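Local structure of glutathione S-transferase (Burkholderia glumae, 4ISD) at residues S56-V61 with L71-A76; I8-G13 with S23-L28; Q106-I111 with C167-D172. The protein probably catalyses the conjugation of glutathione to electrophilic substrates and binds glutathione in a pocket at the dimer interface. All blocks are in the same frame, centred on the assembly; numbering follows the deposited sequence.

Contact 1 of 3, residues S56-V61 with L71-A76; sequences SLTRRV and LSESSA. With GSH (glutathione), chain F.
The guanidinium of Arg60 is the flat group around which this contact is arranged. Glutathione CB1 covers one of its faces, 3.5 Å above the plane and offset toward the rim, while the carboxylate of Glu73 meets it at the edge, its plane turned only 27° from that of the guanidinium. In that plane Arg60 NH1 makes a salt bridge 2.8 Å long to Glu73 OE2, which accepts through its syn lone pair, with an N-H...O angle of 169°. Ser113 of the second subunit takes another bond from NH1, so the arginine spans the dimer interface.

This is the glutathione site of the thioredoxin-fold domain. Glu73 bends at chi2 (-68°), which lets its two oxygens divide their work: OE1 accepts from glutathione N1 at 2.8 Å while OE2 faces the arginine. Next along the chain, the start of helix 74-84 grips the γ-glutamyl carboxylate twice, Ser74 N bonding O12 at 3.0 Å and Ser74 OG bonding O11 at 2.7 Å. On the loop side Val61, just ahead of Pro62, pairs with the cysteinyl part of the ligand like an antiparallel strand neighbour: Val61 N donates to O2, and Val61 O accepts from N2 at 2.8 Å.

Behind the pocket the link is made by hydroxyls. Ser72 lies against Thr58 OG1 with its CB and bonds Thr63 with its OG, and a water joins that OG to Leu57 N. Thr58 OG1 itself accepts from Arg60 N in an ST turn, and Ser56 OG meets Ser72 OG at 2.9 Å.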
loop_
_atom_site.group_PDB
_atom_site.type_symbol
_atom_site.label_atom_id
_atom_site.label_comp_id
_atom_site.label_asym_id
_atom_site.label_seq_id
_atom_site.Cartn_x
_atom_site.Cartn_y
_atom_site.Cartn_z
ATOM N N SER A 56 -6.894 14.491 8.158
ATOM C CA SER A 56 -6.725 13.373 7.241
ATOM C C SER A 56 -6.980 13.708 5.790
ATOM O O SER A 56 -8.107 13.987 5.393
ATOM C CB SER A 56 -7.645 12.221 7.626
ATOM O OG SER A 56 -7.550 11.201 6.647
ATOM N N LEU A 57 -5.926 13.637 4.992
ATOM C CA LEU A 57 -6.016 13.880 3.556
ATOM C C LEU A 57 -6.988 12.916 2.850
ATOM O O LEU A 57 -7.697 13.310 1.937
ATOM C CB LEU A 57 -4.622 13.772 2.935
ATOM C CG LEU A 57 -4.580 13.874 1.417
ATOM C CD1 LEU A 57 -4.930 15.288 0.994
ATOM C CD2 LEU A 57 -3.213 13.431 0.891
ATOM N N THR A 58 -7.030 11.661 3.286
ATOM C CA THR A 58 -7.819 10.637 2.601
ATOM C C THR A 58 -9.257 10.506 3.107
ATOM O O THR A 58 -10.096 9.882 2.450
ATOM C CB THR A 58 -7.171 9.273 2.784
ATOM O OG1 THR A 58 -7.278 8.883 4.164
ATOM C CG2 THR A 58 -5.715 9.341 2.401
ATOM N N ARG A 59 -9.526 11.076 4.278
ATOM C CA ARG A 59 -10.821 10.948 4.949
ATOM C C ARG A 59 -11.193 9.493 5.226
ATOM O O ARG A 59 -12.348 9.092 5.081
ATOM C CB ARG A 59 -11.930 11.632 4.163
ATOM C CG ARG A 59 -11.682 13.115 3.893
ATOM C CD ARG A 59 -12.948 13.745 3.358
ATOM N NE ARG A 59 -12.717 14.552 2.174
ATOM C CZ ARG A 59 -13.678 14.932 1.338
ATOM N NH1 ARG A 59 -14.932 14.558 1.550
ATOM N NH2 ARG A 59 -13.383 15.678 0.283
ATOM N N ARG A 60 -10.200 8.705 5.613
ATOM C CA ARG A 60 -10.446 7.363 6.095
ATOM C C ARG A 60 -9.713 7.135 7.422
ATOM O O ARG A 60 -8.723 7.813 7.733
ATOM C CB ARG A 60 -10.020 6.344 5.044
ATOM C CG ARG A 60 -10.710 6.554 3.700
ATOM C CD ARG A 60 -10.619 5.312 2.828
ATOM N NE ARG A 60 -9.235 4.985 2.498
ATOM C CZ ARG A 60 -8.892 4.046 1.625
ATOM N NH1 ARG A 60 -7.608 3.803 1.357
ATOM N NH2 ARG A 60 -9.846 3.356 1.011
ATOM N N VAL A 61 -10.229 6.212 8.226
ATOM C CA VAL A 61 -9.535 5.795 9.433
ATOM C C VAL A 61 -8.746 4.548 9.056
ATOM O O VAL A 61 -9.162 3.803 8.168
ATOM C CB VAL A 61 -10.520 5.483 10.581
ATOM C CG1 VAL A 61 -11.161 6.765 11.115
ATOM C CG2 VAL A 61 -11.592 4.501 10.118
ATOM N N LEU A 71 -0.796 11.563 9.592
ATOM C CA LEU A 71 -0.508 10.537 8.601
ATOM C C LEU A 71 -1.641 9.515 8.541
ATOM O O LEU A 71 -1.996 8.930 9.564
ATOM C CB LEU A 71 0.807 9.830 8.961
ATOM C CG LEU A 71 1.347 8.864 7.907
ATOM C CD1 LEU A 71 1.785 9.628 6.677
ATOM C CD2 LEU A 71 2.491 8.027 8.437
ATOM N N SER A 72 -2.204 9.303 7.350
ATOM C CA SER A 72 -3.207 8.242 7.139
ATOM C C SER A 72 -2.613 7.005 6.442
ATOM O O SER A 72 -1.404 6.947 6.215
ATOM C CB SER A 72 -4.416 8.774 6.368
ATOM O OG SER A 72 -5.332 9.430 7.243
ATOM N N GLU A 73 -3.459 6.025 6.115
ATOM C CA GLU A 73 -3.016 4.750 5.523
ATOM C C GLU A 73 -2.157 3.937 6.499
ATOM O O GLU A 73 -0.973 4.256 6.734
ATOM C CB GLU A 73 -2.280 4.934 4.189
ATOM C CG GLU A 73 -3.127 5.534 3.074
ATOM C CD GLU A 73 -4.228 4.592 2.624
ATOM O OE1 GLU A 73 -3.892 3.431 2.319
ATOM O OE2 GLU A 73 -5.418 5.007 2.595
ATOM N N SER A 74 -2.775 2.875 7.035
ATOM C CA SER A 74 -2.211 2.066 8.109
ATOM C C SER A 74 -0.840 1.464 7.794
ATOM O O SER A 74 0.027 1.394 8.680
ATOM C CB SER A 74 -3.194 0.965 8.516
ATOM O OG SER A 74 -3.297 -0.038 7.525
ATOM N N SER A 75 -0.633 1.036 6.548
ATOM C CA SER A 75 0.684 0.527 6.171
ATOM C C SER A 75 1.744 1.643 6.249
ATOM O O SER A 75 2.839 1.424 6.771
ATOM C CB SER A 75 0.669 -0.153 4.786
ATOM O OG SER A 75 0.568 0.773 3.708
ATOM N N ALA A 76 1.414 2.834 5.751
ATOM C CA ALA A 76 2.325 3.975 5.822
ATOM C C ALA A 76 2.631 4.349 7.275
ATOM O O ALA A 76 3.758 4.759 7.619
ATOM C CB ALA A 76 1.739 5.171 5.076
HETATM N N1 GSH F . -5.588 1.271 2.767
HETATM C CA1 GSH F . -6.250 1.939 3.866
HETATM C C1 GSH F . -5.510 1.794 5.168
HETATM O O11 GSH F . -4.768 0.797 5.406
HETATM O O12 GSH F . -5.628 2.710 6.028
HETATM C CB1 GSH F . -7.702 1.554 3.993
HETATM C CG1 GSH F . -8.360 2.449 5.055
HETATM C CD1 GSH F . -9.882 2.213 5.052
HETATM O OE1 GSH F . -10.401 1.566 4.150
HETATM N N2 GSH F . -10.706 2.754 6.135
HETATM C CA2 GSH F . -12.138 2.556 6.184
HETATM C C2 GSH F . -12.848 3.870 6.065
HETATM O O2 GSH F . -12.371 4.887 6.533
HETATM C CB2 GSH F . -12.547 1.940 7.491
HETATM S SG2 GSH F . -13.457 0.452 7.159
HETATM N N3 GSH F . -14.125 3.954 5.399
HETATM C CA3 GSH F . -14.756 5.256 5.313
HETATM C C3 GSH F . -14.712 5.678 3.872
HETATM O O31 GSH F . -13.857 5.167 3.094
HETATM O O32 GSH F . -15.540 6.533 3.442
HETATM O O HOH W 1 -4.122 12.040 6.137
#

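Contact 2 of 3, residues I8-G13 with S23-L28; sequences ITLYVG and SAFVVL
Leu10 points from the strand into the helix and lays its two methyls on different neighbours: CD1 rests on Ala24 CB at 3.9 Å, and CD2 sits against the backbone and root of Phe25, also 3.9 Å from Phe25 CB. With CG anti to the backbone N (chi1 -174°), the isobutyl group stands out from the sheet and straddles the helix surface between these two residues. It crosses Phe25 at about a right angle, and CD2 comes to the edge of the phenyl ring, close to its plane, while that ring makes edge-to-face contacts with Phe35 and Trp207.

Leu28, one turn on from Ala24, fills the next place along the strand. Its CD1 lies 4.1 Å from Leu10 CD1, and its CD2 touches Ile8 CG2 at 3.8 Å. In both pairs the side chains run past each other in opposite directions, so the branches from sheet and helix interdigitate and the methyls meet flank to flank. Phe35 also packs on Ile8 and Leu28.

No hydrogen bond links the two segments; the interface is purely apolar and buried. Their axes approach to 9.8 Å and their directions differ by 154°, so strand and helix run nearly antiparallel. Backbone bonds from Ile8 and Leu10 to Glu36 then tie the strand to 36-40, its parallel neighbour. Strand 8-13, helix 19-31 and strand 36-40 thus form the beta-alpha-beta unit that opens the thioredoxin-like domain of glutathione transferases, with this aliphatic layer as the filling between sheet and helix.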
loop_
_atom_site.group_PDB
_atom_site.type_symbol
_atom_site.label_atom_id
_atom_site.label_comp_id
_atom_site.label_asym_id
_atom_site.label_seq_id
_atom_site.Cartn_x
_atom_site.Cartn_y
_atom_site.Cartn_z
ATOM N N ILE A 8 1.166 11.083 20.992
ATOM C CA ILE A 8 0.657 10.305 19.870
ATOM C C ILE A 8 -0.859 10.141 19.999
ATOM O O ILE A 8 -1.374 9.864 21.082
ATOM C CB ILE A 8 1.366 8.922 19.769
ATOM C CG1 ILE A 8 2.865 9.101 19.485
ATOM C CG2 ILE A 8 0.729 8.050 18.697
ATOM C CD1 ILE A 8 3.673 7.801 19.464
ATOM N N THR A 9 -1.575 10.349 18.896
ATOM C CA THR A 9 -3.020 10.152 18.879
ATOM C C THR A 9 -3.398 9.240 17.726
ATOM O O THR A 9 -2.779 9.274 16.661
ATOM C CB THR A 9 -3.788 11.481 18.732
ATOM O OG1 THR A 9 -3.435 12.371 19.800
ATOM C CG2 THR A 9 -5.288 11.233 18.771
ATOM N N LEU A 10 -4.407 8.407 17.939
ATOM C CA LEU A 10 -4.872 7.515 16.887
ATOM C C LEU A 10 -6.365 7.735 16.658
ATOM O O LEU A 10 -7.161 7.759 17.605
ATOM C CB LEU A 10 -4.549 6.057 17.239
ATOM C CG LEU A 10 -4.818 4.964 16.205
ATOM C CD1 LEU A 10 -3.765 4.970 15.113
ATOM C CD2 LEU A 10 -4.892 3.593 16.875
ATOM N N TYR A 11 -6.720 7.944 15.396
ATOM C CA TYR A 11 -8.099 8.139 14.967
ATOM C C TYR A 11 -8.582 6.809 14.418
ATOM O O TYR A 11 -7.942 6.217 13.542
ATOM C CB TYR A 11 -8.192 9.249 13.885
ATOM C CG TYR A 11 -7.858 10.630 14.422
ATOM C CD1 TYR A 11 -6.529 11.044 14.551
ATOM C CD2 TYR A 11 -8.863 11.503 14.833
ATOM C CE1 TYR A 11 -6.207 12.287 15.075
ATOM C CE2 TYR A 11 -8.553 12.752 15.355
ATOM C CZ TYR A 11 -7.220 13.142 15.473
ATOM O OH TYR A 11 -6.892 14.384 15.996
ATOM N N VAL A 12 -9.696 6.327 14.946
ATOM C CA VAL A 12 -10.249 5.044 14.518
ATOM C C VAL A 12 -11.745 5.228 14.309
ATOM O O VAL A 12 -12.297 6.255 14.705
ATOM C CB VAL A 12 -9.971 3.903 15.564
ATOM C CG1 VAL A 12 -8.468 3.659 15.720
ATOM C CG2 VAL A 12 -10.591 4.228 16.918
ATOM N N GLY A 13 -12.396 4.253 13.680
ATOM C CA GLY A 13 -13.842 4.278 13.563
ATOM C C GLY A 13 -14.444 4.066 14.941
ATOM O O GLY A 13 -13.899 3.299 15.738
ATOM N N SER A 23 -4.856 -2.656 12.827
ATOM C CA SER A 23 -3.476 -2.832 12.401
ATOM C C SER A 23 -2.541 -1.765 12.968
ATOM O O SER A 23 -1.455 -2.084 13.462
ATOM C CB SER A 23 -3.401 -2.818 10.881
ATOM O OG SER A 23 -2.092 -3.159 10.467
ATOM N N ALA A 24 -2.961 -0.501 12.893
ATOM C CA ALA A 24 -2.128 0.599 13.385
ATOM C C ALA A 24 -2.024 0.538 14.904
ATOM O O ALA A 24 -0.949 0.747 15.483
ATOM C CB ALA A 24 -2.680 1.969 12.929
ATOM N N PHE A 25 -3.156 0.271 15.542
ATOM C CA PHE A 25 -3.202 0.103 16.978
ATOM C C PHE A 25 -2.205 -0.983 17.381
ATOM O O PHE A 25 -1.519 -0.858 18.401
ATOM C CB PHE A 25 -4.626 -0.267 17.419
ATOM C CG PHE A 25 -4.773 -0.504 18.905
ATOM C CD1 PHE A 25 -4.302 -1.677 19.492
ATOM C CD2 PHE A 25 -5.409 0.433 19.709
ATOM C CE1 PHE A 25 -4.440 -1.908 20.870
ATOM C CE2 PHE A 25 -5.560 0.217 21.075
ATOM C CZ PHE A 25 -5.073 -0.965 21.664
ATOM N N VAL A 26 -2.121 -2.052 16.593
ATOM C CA VAL A 26 -1.250 -3.166 16.980
ATOM C C VAL A 26 0.215 -2.762 16.895
ATOM O O VAL A 26 1.025 -3.169 17.731
ATOM C CB VAL A 26 -1.540 -4.469 16.186
ATOM C CG1 VAL A 26 -0.372 -5.439 16.283
ATOM C CG2 VAL A 26 -2.839 -5.119 16.685
ATOM N N VAL A 27 0.548 -1.924 15.913
ATOM C CA VAL A 27 1.929 -1.462 15.771
ATOM C C VAL A 27 2.377 -0.683 17.006
ATOM O O VAL A 27 3.440 -0.962 17.580
ATOM C CB VAL A 27 2.121 -0.625 14.497
ATOM C CG1 VAL A 27 3.535 -0.088 14.413
ATOM C CG2 VAL A 27 1.820 -1.468 13.286
ATOM N N LEU A 28 1.555 0.277 17.417
ATOM C CA LEU A 28 1.852 1.108 18.580
ATOM C C LEU A 28 2.034 0.238 19.810
ATOM O O LEU A 28 3.000 0.394 20.564
ATOM C CB LEU A 28 0.725 2.119 18.822
ATOM C CG LEU A 28 0.577 3.247 17.793
ATOM C CD1 LEU A 28 -0.846 3.794 17.766
ATOM C CD2 LEU A 28 1.571 4.374 18.091
#

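Contact 3 of 3, residues Q106-I111 with C167-D172; sequences QLQAWI and CIADTD
Gln108 and Asp172 form the polar link between two helices of the all-helical C-terminal domain of the glutathione transferase fold. Gln108 NE2 donates to Asp172 OD2 at 2.6 Å, almost straight at 169°. The glutamine CG lies beside the backbone N (chi1 -68°) and the chain is extended beyond it, which carries the amide across to Asp172. The acceptor lies in the amide plane and the oxygen is approached nearly end-on, along its C-O bond. Amide and carboxylate are close to coplanar, 20° apart. Asp172 OD2 has a second partner in Arg112, which makes a salt bridge to it through NH1, and OD1 bonds Ser23 OG; with both oxygens held, rotation of the carboxylate should be limited. Since Arg112 also belongs to the glutathione pocket, the aspartate is a second-shell residue of that site and probably helps to position the arginine.

Apolar packing lies alongside this bond. Helices 98-113 and 168-177 run nearly parallel here, with axes 9.3 Å apart, and draw closest where a small residue permits it: the CA atoms of Gln108 and Ala169 are 5.7 Å apart. Ala169 CB receives Leu107 CD2 at 4.2 Å on one flank. Ile168 turns its CG2 methyl against the Gln108 amide, 3.5 Å from NE2, and the two side chains cross at about a right angle. A turn further along helix 98-113, Ile111 points its CD1 at the root of Asp172, 3.8 Å from CB.

At the start of helix 168-177 both oxygens of Asp170 have partners: OD1 bonds Tyr194 OH and Val162 N, while OD2 reaches back to Cys167, just ahead of the helix, and accepts from its N at 2.9 Å through the anti lone pair.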
loop_
_atom_site.group_PDB
_atom_site.type_symbol
_atom_site.label_atom_id
_atom_site.label_comp_id
_atom_site.label_asym_id
_atom_site.label_seq_id
_atom_site.Cartn_x
_atom_site.Cartn_y
_atom_site.Cartn_z
ATOM N N GLN A 106 4.831 -6.421 0.322
ATOM C CA GLN A 106 3.946 -7.034 -0.662
ATOM C C GLN A 106 2.626 -7.548 -0.070
ATOM O O GLN A 106 1.551 -7.280 -0.611
ATOM C CB GLN A 106 4.648 -8.175 -1.373
ATOM C CG GLN A 106 3.692 -9.085 -2.113
ATOM C CD GLN A 106 4.423 -10.170 -2.874
ATOM O OE1 GLN A 106 4.615 -10.074 -4.098
ATOM N NE2 GLN A 106 4.851 -11.211 -2.150
ATOM N N LEU A 107 2.702 -8.291 1.031
ATOM C CA LEU A 107 1.492 -8.875 1.612
ATOM C C LEU A 107 0.510 -7.781 2.081
ATOM O O LEU A 107 -0.686 -7.832 1.750
ATOM C CB LEU A 107 1.843 -9.868 2.731
ATOM C CG LEU A 107 0.757 -10.677 3.461
ATOM C CD1 LEU A 107 -0.217 -11.348 2.491
ATOM C CD2 LEU A 107 1.401 -11.724 4.387
ATOM N N GLN A 108 1.026 -6.787 2.810
ATOM C CA GLN A 108 0.237 -5.617 3.237
ATOM C C GLN A 108 -0.500 -4.922 2.091
ATOM O O GLN A 108 -1.685 -4.618 2.197
ATOM C CB GLN A 108 1.123 -4.594 3.960
ATOM C CG GLN A 108 1.636 -5.076 5.312
ATOM C CD GLN A 108 1.863 -3.935 6.274
ATOM O OE1 GLN A 108 2.861 -3.212 6.169
ATOM N NE2 GLN A 108 0.922 -3.747 7.215
ATOM N N ALA A 109 0.205 -4.667 0.997
ATOM C CA ALA A 109 -0.387 -3.972 -0.145
ATOM C C ALA A 109 -1.422 -4.848 -0.835
ATOM O O ALA A 109 -2.465 -4.366 -1.303
ATOM C CB ALA A 109 0.700 -3.561 -1.144
ATOM N N TRP A 110 -1.116 -6.136 -0.922
ATOM C CA TRP A 110 -2.005 -7.052 -1.606
ATOM C C TRP A 110 -3.327 -7.062 -0.868
ATOM O O TRP A 110 -4.388 -6.847 -1.465
ATOM C CB TRP A 110 -1.416 -8.455 -1.643
ATOM C CG TRP A 110 -2.186 -9.388 -2.525
ATOM C CD1 TRP A 110 -2.966 -9.057 -3.605
ATOM C CD2 TRP A 110 -2.272 -10.811 -2.388
ATOM N NE1 TRP A 110 -3.521 -10.194 -4.152
ATOM C CE2 TRP A 110 -3.105 -11.280 -3.424
ATOM C CE3 TRP A 110 -1.706 -11.728 -1.508
ATOM C CZ2 TRP A 110 -3.391 -12.637 -3.588
ATOM C CZ3 TRP A 110 -1.991 -13.064 -1.675
ATOM C CH2 TRP A 110 -2.828 -13.509 -2.707
ATOM N N ILE A 111 -3.244 -7.291 0.440
ATOM C CA ILE A 111 -4.420 -7.320 1.300
ATOM C C ILE A 111 -5.258 -6.059 1.114
ATOM O O ILE A 111 -6.470 -6.120 0.911
ATOM C CB ILE A 111 -3.999 -7.480 2.768
ATOM C CG1 ILE A 111 -3.538 -8.918 3.007
ATOM C CG2 ILE A 111 -5.137 -7.101 3.697
ATOM C CD1 ILE A 111 -2.835 -9.119 4.312
ATOM N N CYS A 167 5.425 -10.245 12.270
ATOM C CA CYS A 167 5.474 -8.867 11.788
ATOM C C CYS A 167 4.036 -8.384 11.618
ATOM O O CYS A 167 3.100 -9.196 11.697
ATOM C CB CYS A 167 6.289 -8.727 10.495
ATOM S SG CYS A 167 5.653 -9.569 9.029
ATOM N N ILE A 168 3.860 -7.078 11.407
ATOM C CA ILE A 168 2.521 -6.499 11.289
ATOM C C ILE A 168 1.726 -7.114 10.134
ATOM O O ILE A 168 0.496 -7.113 10.162
ATOM C CB ILE A 168 2.543 -4.939 11.156
ATOM C CG1 ILE A 168 1.143 -4.376 11.390
ATOM C CG2 ILE A 168 3.095 -4.486 9.799
ATOM C CD1 ILE A 168 0.571 -4.771 12.732
ATOM N N ALA A 169 2.426 -7.655 9.135
ATOM C CA ALA A 169 1.773 -8.316 8.000
ATOM C C ALA A 169 0.914 -9.481 8.441
ATOM O O ALA A 169 -0.109 -9.748 7.812
ATOM C CB ALA A 169 2.788 -8.791 6.990
ATOM N N ASP A 170 1.340 -10.163 9.518
ATOM C CA ASP A 170 0.635 -11.334 10.064
ATOM C C ASP A 170 -0.717 -10.987 10.671
ATOM O O ASP A 170 -1.689 -11.718 10.475
ATOM C CB ASP A 170 1.476 -12.070 11.109
ATOM C CG ASP A 170 2.727 -12.689 10.521
ATOM O OD1 ASP A 170 2.573 -13.587 9.660
ATOM O OD2 ASP A 170 3.855 -12.285 10.923
ATOM N N THR A 171 -0.780 -9.886 11.419
ATOM C CA THR A 171 -2.063 -9.398 11.927
ATOM C C THR A 171 -2.991 -9.125 10.749
ATOM O O THR A 171 -4.160 -9.521 10.755
ATOM C CB THR A 171 -1.915 -8.079 12.695
ATOM O OG1 THR A 171 -0.838 -8.184 13.631
ATOM C CG2 THR A 171 -3.202 -7.749 13.438
ATOM N N ASP A 172 -2.453 -8.446 9.738
ATOM C CA ASP A 172 -3.228 -8.075 8.565
ATOM C C ASP A 172 -3.742 -9.303 7.847
ATOM O O ASP A 172 -4.910 -9.357 7.445
ATOM C CB ASP A 172 -2.371 -7.245 7.614
ATOM C CG ASP A 172 -2.160 -5.841 8.113
ATOM O OD1 ASP A 172 -2.863 -5.456 9.086
ATOM O OD2 ASP A 172 -1.306 -5.133 7.526
#

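In the fold
Contacts 1 and 2 both reach the thioredoxin-like sheet, with centres about 11 Å apart, and they touch where Val61 CG1 packs 3.6 Å from Val12 C. Contact 3 lies in the helical domain, its centre about 16 Å from that of either other. It meets contact 2 through Ile168, which wedges against Val26 and Val27, and through Ser23 OG, 2.8 Å from Asp172 OD1 in a probable hydrogen bond joining the domains. Arg112, bonded to Ser74 and glutathione, links contact 3 to the ligand of contact 1. Within the chain Ser75 CB of contact 1 lies 4.0 Å from Gln108 OE1, and across the dimer Ser72 N bonds Gln106 of the second subunit, a contact 3 residue.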